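Local coordinates for outer membrane lipoprotein carrier protein LolA (PDB 2YZY), which is of unproven function but probably carries lipoproteins or another lipid-bearing ligand through the cell envelope, in the manner of LolA, at residues Leu19-Gln24 and Phe178-Leu183; Ala50-Val55 and Gln187-Pro192. All blocks are in the same frame, centred on the assembly; numbering follows the deposited sequence.

Contact 1: Leu19-Gln24 and Phe178-Leu183; sequences LSTPWQ and FKRTNL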
ATOM      1  N   LEU A  19      -7.301  -6.891  -9.601  1.00 20.25           N
ATOM      2  CA  LEU A  19      -5.876  -6.925  -9.287  1.00 20.35           C
ATOM      3  C   LEU A  19      -5.426  -8.322  -8.871  1.00 20.01           C
ATOM      4  O   LEU A  19      -4.594  -8.476  -7.975  1.00 20.60           O
ATOM      5  CB  LEU A  19      -5.554  -5.935  -8.166  1.00 19.45           C
ATOM      6  CG  LEU A  19      -5.768  -4.452  -8.486  1.00 20.62           C
ATOM      7  CD1 LEU A  19      -5.443  -3.612  -7.261  1.00 19.99           C
ATOM      8  CD2 LEU A  19      -4.890  -4.052  -9.662  1.00 20.75           C
ATOM      9  N   SER A  20      -5.978  -9.336  -9.531  1.00 19.40           N
ATOM     10  CA  SER A  20      -5.641 -10.724  -9.229  1.00 21.07           C
ATOM     11  C   SER A  20      -4.369 -11.187  -9.942  1.00 19.50           C
ATOM     12  O   SER A  20      -3.856 -12.270  -9.664  1.00 20.48           O
ATOM     13  CB  SER A  20      -6.813 -11.638  -9.601  1.00 21.30           C
ATOM     14  OG  SER A  20      -7.118 -11.544 -10.981  1.00 24.97           O
ATOM     15  N   THR A  21      -3.869 -10.369 -10.865  1.00 18.37           N
ATOM     16  CA  THR A  21      -2.645 -10.688 -11.598  1.00 16.72           C
ATOM     17  C   THR A  21      -1.530  -9.796 -11.048  1.00 14.77           C
ATOM     18  O   THR A  21      -1.803  -8.793 -10.392  1.00 14.31           O
ATOM     19  CB  THR A  21      -2.807 -10.445 -13.114  1.00 18.65           C
ATOM     20  OG1 THR A  21      -3.268  -9.108 -13.341  1.00 23.90           O
ATOM     21  CG2 THR A  21      -3.805 -11.437 -13.709  1.00 22.48           C
ATOM     22  N   PRO A  22      -0.260 -10.144 -11.311  1.00 13.85           N
ATOM     23  CA  PRO A  22       0.855  -9.339 -10.805  1.00 11.92           C
ATOM     24  C   PRO A  22       0.851  -7.872 -11.219  1.00 10.91           C
ATOM     25  O   PRO A  22       0.502  -7.522 -12.349  1.00 12.32           O
ATOM     26  CB  PRO A  22       2.088 -10.075 -11.332  1.00 13.43           C
ATOM     27  CG  PRO A  22       1.615 -11.486 -11.463  1.00 15.81           C
ATOM     28  CD  PRO A  22       0.235 -11.327 -12.036  1.00 15.02           C
ATOM     29  N   TRP A  23       1.248  -7.015 -10.287  1.00 10.18           N
ATOM     30  CA  TRP A  23       1.310  -5.591 -10.560  1.00  8.93           C
ATOM     31  C   TRP A  23       2.314  -4.915  -9.642  1.00  9.34           C
ATOM     32  O   TRP A  23       2.750  -5.488  -8.644  1.00  7.79           O
ATOM     33  CB  TRP A  23      -0.075  -4.939 -10.393  1.00 10.09           C
ATOM     34  CG  TRP A  23      -0.699  -5.110  -9.031  1.00  9.98           C
ATOM     35  CD1 TRP A  23      -1.546  -6.107  -8.630  1.00 10.39           C
ATOM     36  CD2 TRP A  23      -0.491  -4.277  -7.881  1.00  9.34           C
ATOM     37  NE1 TRP A  23      -1.875  -5.948  -7.303  1.00 10.50           N
ATOM     38  CE2 TRP A  23      -1.240  -4.834  -6.818  1.00  9.90           C
ATOM     39  CE3 TRP A  23       0.258  -3.115  -7.647  1.00 10.31           C
ATOM     40  CZ2 TRP A  23      -1.258  -4.271  -5.538  1.00 10.80           C
ATOM     41  CZ3 TRP A  23       0.240  -2.554  -6.372  1.00 11.66           C
ATOM     42  CH2 TRP A  23      -0.515  -3.137  -5.334  1.00  8.84           C
ATOM     43  N   GLN A  24       2.698  -3.700 -10.010  1.00  9.27           N
ATOM     44  CA  GLN A  24       3.621  -2.917  -9.212  1.00  9.64           C
ATOM     45  C   GLN A  24       3.185  -1.468  -9.296  1.00  9.71           C
ATOM     46  O   GLN A  24       2.446  -1.081 -10.211  1.00 10.19           O
ATOM     47  CB  GLN A  24       5.075  -3.110  -9.680  1.00 11.37           C
ATOM     48  CG  GLN A  24       5.350  -2.935 -11.163  1.00 11.96           C
ATOM     49  CD  GLN A  24       6.736  -3.453 -11.545  1.00 14.31           C
ATOM     50  OE1 GLN A  24       7.087  -4.589 -11.242  1.00 13.60           O
ATOM     51  NE2 GLN A  24       7.522  -2.620 -12.210  1.00 17.06           N
ATOM     52  N   PHE A 178       1.567   3.076 -11.744  1.00  9.91           N
ATOM     53  CA  PHE A 178       1.009   1.728 -11.656  1.00 11.19           C
ATOM     54  C   PHE A 178       1.257   0.992 -12.961  1.00 11.79           C
ATOM     55  O   PHE A 178       1.206   1.588 -14.038  1.00 14.35           O
ATOM     56  CB  PHE A 178      -0.503   1.795 -11.411  1.00 10.58           C
ATOM     57  CG  PHE A 178      -1.186   0.451 -11.440  1.00 10.97           C
ATOM     58  CD1 PHE A 178      -1.218  -0.355 -10.308  1.00 10.96           C
ATOM     59  CD2 PHE A 178      -1.790  -0.011 -12.610  1.00 11.70           C
ATOM     60  CE1 PHE A 178      -1.843  -1.607 -10.333  1.00 12.22           C
ATOM     61  CE2 PHE A 178      -2.415  -1.258 -12.648  1.00 11.56           C
ATOM     62  CZ  PHE A 178      -2.443  -2.058 -11.507  1.00 12.62           C
ATOM     63  N   LYS A 179       1.504  -0.307 -12.860  1.00 12.16           N
ATOM     64  CA  LYS A 179       1.757  -1.116 -14.040  1.00 14.16           C
ATOM     65  C   LYS A 179       1.499  -2.589 -13.769  1.00 13.86           C
ATOM     66  O   LYS A 179       1.917  -3.118 -12.740  1.00 13.40           O
ATOM     67  CB  LYS A 179       3.214  -0.928 -14.482  1.00 17.69           C
ATOM     68  CG  LYS A 179       3.734  -1.966 -15.462  1.00 21.66           C
ATOM     69  CD  LYS A 179       5.234  -1.800 -15.676  1.00 21.81           C
ATOM     70  CE  LYS A 179       5.796  -2.902 -16.562  1.00 23.87           C
ATOM     71  NZ  LYS A 179       5.144  -2.929 -17.897  1.00 26.58           N
ATOM     72  N   ARG A 180       0.784  -3.245 -14.676  1.00 14.25           N
ATOM     73  CA  ARG A 180       0.554  -4.672 -14.538  1.00 14.56           C
ATOM     74  C   ARG A 180       1.816  -5.283 -15.125  1.00 14.16           C
ATOM     75  O   ARG A 180       2.362  -4.773 -16.104  1.00 14.89           O
ATOM     76  CB  ARG A 180      -0.682  -5.121 -15.324  1.00 18.09           C
ATOM     77  CG  ARG A 180      -1.994  -4.736 -14.654  1.00 20.12           C
ATOM     78  CD  ARG A 180      -3.160  -5.535 -15.212  1.00 23.96           C
ATOM     79  NE  ARG A 180      -4.379  -5.329 -14.436  1.00 25.61           N
ATOM     80  CZ  ARG A 180      -5.065  -4.191 -14.404  1.00 26.47           C
ATOM     81  NH1 ARG A 180      -4.656  -3.145 -15.109  1.00 27.06           N
ATOM     82  NH2 ARG A 180      -6.159  -4.097 -13.660  1.00 24.83           N
ATOM     83  N   THR A 181       2.289  -6.372 -14.536  1.00 12.81           N
ATOM     84  CA  THR A 181       3.519  -6.971 -15.020  1.00 14.37           C
ATOM     85  C   THR A 181       3.588  -8.442 -14.639  1.00 14.63           C
ATOM     86  O   THR A 181       2.573  -9.066 -14.332  1.00 15.87           O
ATOM     87  CB  THR A 181       4.718  -6.220 -14.401  1.00 15.78           C
ATOM     88  OG1 THR A 181       5.948  -6.760 -14.895  1.00 17.10           O
ATOM     89  CG2 THR A 181       4.679  -6.334 -12.879  1.00 14.87           C
ATOM     90  N   ASN A 182       4.788  -9.001 -14.706  1.00 12.80           N
ATOM     91  CA  ASN A 182       4.995 -10.377 -14.301  1.00 12.83           C
ATOM     92  C   ASN A 182       6.094 -10.331 -13.253  1.00 11.25           C
ATOM     93  O   ASN A 182       7.087  -9.620 -13.414  1.00 12.58           O
ATOM     94  CB  ASN A 182       5.421 -11.257 -15.476  1.00 15.64           C
ATOM     95  CG  ASN A 182       5.545 -12.714 -15.080  1.00 20.63           C
ATOM     96  OD1 ASN A 182       4.754 -13.214 -14.274  1.00 25.72           O
ATOM     97  ND2 ASN A 182       6.526 -13.407 -15.645  1.00 24.41           N
ATOM     98  N   LEU A 183       5.910 -11.079 -12.176  1.00 10.76           N
ATOM     99  CA  LEU A 183       6.885 -11.106 -11.095  1.00 10.39           C
ATOM    100  C   LEU A 183       7.069 -12.533 -10.630  1.00 10.84           C
ATOM    101  O   LEU A 183       6.186 -13.376 -10.824  1.00 13.90           O
ATOM    102  CB  LEU A 183       6.394 -10.241  -9.932  1.00 10.48           C
ATOM    103  CG  LEU A 183       6.163  -8.763 -10.246  1.00 10.25           C
ATOM    104  CD1 LEU A 183       5.314  -8.125  -9.148  1.00 11.83           C
ATOM    105  CD2 LEU A 183       7.505  -8.046 -10.381  1.00 10.69           C
TER
HETATM  106  O   HOH W   1       7.998  -5.408 -13.585  1.00 18.12           O
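Gln-24 and Lys-179 form a hydrogen-bonded pair where strand 23-30 meets strand 169-180, antiparallel neighbours in a LolA-like fold, an incomplete beta-barrel in its relatives. Their backbones bond twice: Gln-24 N to Lys-179 O (2.9 Å) and Lys-179 N back to Gln-24 O (2.9 Å). Beyond the non-hydrogen-bonded pair Trp-23 and Arg-180, Pro-22 O accepts from Thr-181 N at 3.0 Å; the bond is nearly straight (170°), but the donor stands above the carbonyl plane. Arg-180 lies on the same face as Trp-23, and its NH2 finds its charge partner in Asp-154 and a further acceptor in Asn-18 O. The Phe-178 ring, with CG anti to the backbone N (chi1 174°), swings towards residues 19-24: Phe-178 CE1 meets Trp-23 CE3 at 3.7 Å, the two ring systems oblique, and Phe-178 CZ touches Leu-19 CD2, just past helix 7-18, at 3.7 Å. With an alanine in place of Phe-178, Leu-19 CD2 and the Trp-23 indole would probably lose this shared apolar neighbour, opening a gap between them. On the Gln-24 side of the sheet, a water donates to Gln-24 OE1 at 2.6 Å and also hydrogen-bonds Thr-181 OG1 at 2.8 Å.

Contact 2: Ala50-Val55 and Gln187-Pro192; sequences ARLFRV and QLKRYP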
ATOM      1  N   ALA A  50       0.647 -16.055  -5.518  1.00 22.58           N
ATOM      2  CA  ALA A  50       1.599 -16.624  -4.569  1.00 22.16           C
ATOM      3  C   ALA A  50       1.447 -15.990  -3.189  1.00 20.44           C
ATOM      4  O   ALA A  50       2.189 -16.315  -2.262  1.00 21.05           O
ATOM      5  CB  ALA A  50       3.026 -16.426  -5.080  1.00 21.86           C
ATOM      6  N   ARG A  51       0.476 -15.091  -3.059  1.00 20.17           N
ATOM      7  CA  ARG A  51       0.236 -14.392  -1.802  1.00 20.08           C
ATOM      8  C   ARG A  51       1.508 -13.699  -1.327  1.00 19.51           C
ATOM      9  O   ARG A  51       1.836 -13.726  -0.142  1.00 19.15           O
ATOM     10  CB  ARG A  51      -0.258 -15.363  -0.723  1.00 24.11           C
ATOM     11  CG  ARG A  51      -1.667 -15.891  -0.948  1.00 27.25           C
ATOM     12  CD  ARG A  51      -2.183 -16.599   0.301  1.00 31.72           C
ATOM     13  NE  ARG A  51      -3.575 -17.020   0.169  1.00 35.41           N
ATOM     14  CZ  ARG A  51      -3.997 -17.959  -0.672  1.00 36.73           C
ATOM     15  NH1 ARG A  51      -3.133 -18.580  -1.463  1.00 37.81           N
ATOM     16  NH2 ARG A  51      -5.284 -18.276  -0.721  1.00 37.24           N
ATOM     17  N   LEU A  52       2.217 -13.080  -2.265  1.00 17.08           N
ATOM     18  CA  LEU A  52       3.454 -12.368  -1.969  1.00 17.07           C
ATOM     19  C   LEU A  52       3.289 -10.878  -2.235  1.00 14.49           C
ATOM     20  O   LEU A  52       2.706 -10.478  -3.239  1.00 15.30           O
ATOM     21  CB  LEU A  52       4.603 -12.901  -2.825  1.00 18.56           C
ATOM     22  CG  LEU A  52       5.108 -14.325  -2.603  1.00 21.15           C
ATOM     23  CD1 LEU A  52       6.321 -14.557  -3.499  1.00 21.63           C
ATOM     24  CD2 LEU A  52       5.487 -14.530  -1.143  1.00 22.95           C
ATOM     25  N   PHE A  53       3.831 -10.063  -1.337  1.00 13.90           N
ATOM     26  CA  PHE A  53       3.743  -8.609  -1.446  1.00 13.10           C
ATOM     27  C   PHE A  53       5.089  -8.047  -0.982  1.00 12.88           C
ATOM     28  O   PHE A  53       5.667  -8.544  -0.020  1.00 14.12           O
ATOM     29  CB  PHE A  53       2.624  -8.114  -0.525  1.00 16.03           C
ATOM     30  CG  PHE A  53       2.168  -6.709  -0.792  1.00 20.13           C
ATOM     31  CD1 PHE A  53       1.456  -6.401  -1.946  1.00 21.42           C
ATOM     32  CD2 PHE A  53       2.393  -5.705   0.146  1.00 21.41           C
ATOM     33  CE1 PHE A  53       0.969  -5.115  -2.161  1.00 23.76           C
ATOM     34  CE2 PHE A  53       1.909  -4.416  -0.057  1.00 23.48           C
ATOM     35  CZ  PHE A  53       1.196  -4.120  -1.210  1.00 23.56           C
ATOM     36  N   ARG A  54       5.595  -7.024  -1.666  1.00 10.05           N
ATOM     37  CA  ARG A  54       6.870  -6.423  -1.278  1.00  9.94           C
ATOM     38  C   ARG A  54       6.785  -4.911  -1.393  1.00  9.33           C
ATOM     39  O   ARG A  54       6.252  -4.389  -2.367  1.00  9.84           O
ATOM     40  CB  ARG A  54       8.016  -6.943  -2.164  1.00  8.10           C
ATOM     41  CG  ARG A  54       9.415  -6.429  -1.772  1.00  8.85           C
ATOM     42  CD  ARG A  54      10.493  -7.046  -2.661  1.00  8.37           C
ATOM     43  NE  ARG A  54      11.836  -6.519  -2.405  1.00  8.45           N
ATOM     44  CZ  ARG A  54      12.833  -7.221  -1.872  1.00  7.42           C
ATOM     45  NH1 ARG A  54      12.654  -8.490  -1.519  1.00  8.90           N
ATOM     46  NH2 ARG A  54      14.028  -6.662  -1.725  1.00  8.39           N
ATOM     47  N   VAL A  55       7.287  -4.214  -0.380  1.00  8.21           N
ATOM     48  CA  VAL A  55       7.288  -2.757  -0.380  1.00  8.96           C
ATOM     49  C   VAL A  55       8.732  -2.313  -0.184  1.00  8.90           C
ATOM     50  O   VAL A  55       9.412  -2.775   0.736  1.00 10.70           O
ATOM     51  CB  VAL A  55       6.415  -2.192   0.760  1.00  9.82           C
ATOM     52  CG1 VAL A  55       6.444  -0.665   0.726  1.00 11.01           C
ATOM     53  CG2 VAL A  55       4.983  -2.714   0.622  1.00 11.17           C
ATOM     54  N   GLN A 187      12.353 -12.863  -7.345  1.00  9.74           N
ATOM     55  CA  GLN A 187      12.477 -11.413  -7.290  1.00  8.55           C
ATOM     56  C   GLN A 187      11.965 -10.856  -5.967  1.00  8.60           C
ATOM     57  O   GLN A 187      12.684 -10.152  -5.260  1.00 10.25           O
ATOM     58  CB  GLN A 187      11.688 -10.753  -8.428  1.00  8.82           C
ATOM     59  CG  GLN A 187      12.225 -11.015  -9.820  1.00  9.12           C
ATOM     60  CD  GLN A 187      11.286 -10.504 -10.898  1.00 10.41           C
ATOM     61  OE1 GLN A 187      10.073 -10.718 -10.832  1.00 10.13           O
ATOM     62  NE2 GLN A 187      11.841  -9.838 -11.901  1.00  9.58           N
ATOM     63  N   LEU A 188      10.724 -11.182  -5.622  1.00  9.28           N
ATOM     64  CA  LEU A 188      10.122 -10.641  -4.408  1.00  9.12           C
ATOM     65  C   LEU A 188      10.653 -11.151  -3.073  1.00  9.29           C
ATOM     66  O   LEU A 188      10.499 -10.477  -2.049  1.00 10.45           O
ATOM     67  CB  LEU A 188       8.601 -10.806  -4.474  1.00  9.71           C
ATOM     68  CG  LEU A 188       7.956 -10.209  -5.732  1.00 11.55           C
ATOM     69  CD1 LEU A 188       6.444 -10.216  -5.563  1.00 14.27           C
ATOM     70  CD2 LEU A 188       8.453  -8.789  -5.972  1.00 12.23           C
ATOM     71  N   LYS A 189      11.279 -12.323  -3.071  1.00 10.29           N
ATOM     72  CA  LYS A 189      11.827 -12.863  -1.830  1.00 11.08           C
ATOM     73  C   LYS A 189      13.336 -12.692  -1.713  1.00 11.98           C
ATOM     74  O   LYS A 189      13.974 -13.315  -0.862  1.00 13.13           O
ATOM     75  CB  LYS A 189      11.462 -14.343  -1.682  1.00 14.11           C
ATOM     76  CG  LYS A 189       9.988 -14.582  -1.405  1.00 15.40           C
ATOM     77  CD  LYS A 189       9.709 -16.048  -1.089  1.00 22.40           C
ATOM     78  CE  LYS A 189      10.063 -16.948  -2.259  1.00 26.16           C
ATOM     79  NZ  LYS A 189       9.798 -18.387  -1.967  1.00 30.79           N
ATOM     80  N   ARG A 190      13.917 -11.852  -2.564  1.00 10.80           N
ATOM     81  CA  ARG A 190      15.356 -11.627  -2.504  1.00 10.78           C
ATOM     82  C   ARG A 190      15.697 -10.833  -1.247  1.00 10.78           C
ATOM     83  O   ARG A 190      14.885 -10.043  -0.758  1.00 10.21           O
ATOM     84  CB  ARG A 190      15.839 -10.873  -3.748  1.00  8.61           C
ATOM     85  CG  ARG A 190      15.410  -9.413  -3.834  1.00  8.06           C
ATOM     86  CD  ARG A 190      15.838  -8.828  -5.173  1.00  7.74           C
ATOM     87  NE  ARG A 190      15.679  -7.375  -5.229  1.00  8.34           N
ATOM     88  CZ  ARG A 190      14.512  -6.742  -5.313  1.00  7.89           C
ATOM     89  NH1 ARG A 190      13.375  -7.425  -5.359  1.00  9.48           N
ATOM     90  NH2 ARG A 190      14.486  -5.413  -5.339  1.00  9.07           N
ATOM     91  N   TYR A 191      16.898 -11.051  -0.722  1.00 11.57           N
ATOM     92  CA  TYR A 191      17.347 -10.359   0.480  1.00 12.16           C
ATOM     93  C   TYR A 191      18.872 -10.343   0.534  1.00 13.09           C
ATOM     94  O   TYR A 191      19.531 -11.176  -0.090  1.00 13.85           O
ATOM     95  CB  TYR A 191      16.803 -11.073   1.724  1.00 14.46           C
ATOM     96  CG  TYR A 191      17.335 -12.481   1.872  1.00 17.48           C
ATOM     97  CD1 TYR A 191      18.596 -12.717   2.420  1.00 19.97           C
ATOM     98  CD2 TYR A 191      16.607 -13.574   1.406  1.00 19.38           C
ATOM     99  CE1 TYR A 191      19.121 -14.006   2.496  1.00 19.83           C
ATOM    100  CE2 TYR A 191      17.123 -14.867   1.477  1.00 19.56           C
ATOM    101  CZ  TYR A 191      18.379 -15.074   2.021  1.00 20.87           C
ATOM    102  OH  TYR A 191      18.896 -16.350   2.084  1.00 23.96           O
ATOM    103  N   PRO A 192      19.452  -9.387   1.273  1.00 11.71           N
ATOM    104  CA  PRO A 192      20.909  -9.295   1.395  1.00 14.23           C
ATOM    105  C   PRO A 192      21.413 -10.531   2.128  1.00 15.57           C
ATOM    106  O   PRO A 192      20.974 -10.822   3.240  1.00 14.39           O
ATOM    107  CB  PRO A 192      21.106  -8.017   2.207  1.00 14.37           C
ATOM    108  CG  PRO A 192      19.907  -7.190   1.830  1.00 14.97           C
ATOM    109  CD  PRO A 192      18.801  -8.209   1.871  1.00 13.49           C
TER
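Arg-54 lays its guanidinium flat on that of Arg-190, the centres 3.9 Å apart and the planes 21° from parallel, while the two side chains cross at about a right angle. Arg-54 NH2 stands over the centre of the Arg-190 group, whereas Arg-190 NH1 sits nearer the rim of the Arg-54 group. With chi1 at -176° Arg-54 turns CG away from its own N, and the extended chain carries NE out from strand 52-59 to the end of helix 185-188. There Arg-54 NH1 grips two backbone carbonyls, both close to the guanidinium plane: Arg-190 O at 2.8 Å, in a nearly straight bond (168°), and Leu-188 O at 3.0 Å, with the donor well above that carbonyl's plane. Arg-190 NH1 turns back to Gln-187 O at 2.8 Å, which fixes the second guanidinium against its own turn. Glu-56 OE2 accepts salt bridges from both Arg-54 NE and Arg-190 NH2, so one carboxylate serves both stacked guanidinium groups and probably helps to hold them face to face. Phe-67 adds a cation-pi contact to Arg-54. Beside the polar cluster the packing turns apolar: Leu-52 CB meets Leu-188 CD1 at 4.3 Å, and Leu-52 CD1 approaches Lys-189 CG at 4.2 Å. Leu-188 also rests on Tyr-45 and Leu-47 of the adjoining strand 39-47. The whole is a stacked arginine pair bridged by one carboxylate, with an arginine binding carbonyls at a helix C-terminus, and it joins the end of helix 185-188 to strand 52-59 of this LolA-like fold.

In the fold
Contact 1 lies at the surface and joins two neighbouring strands edge to edge; contact 2 is partly buried and sets a helix end against a strand. Backbone amides and carbonyls do most of the polar work in contact 1, whereas contact 2 depends on arginine side chains that reach for carbonyls and share a carboxylate. Helix 185-188 follows strand 169-180 after a short loop, so residues 178-183 of the first contact lead into residues 187-192 of the second. Strand 39-47 lies between strands 23-30 and 52-59 and receives side chains from both contacts. Their centres are about 13 Å apart, and they meet where Trp-23 CH2 packs on Phe-53 CE1 at 4.0 Å.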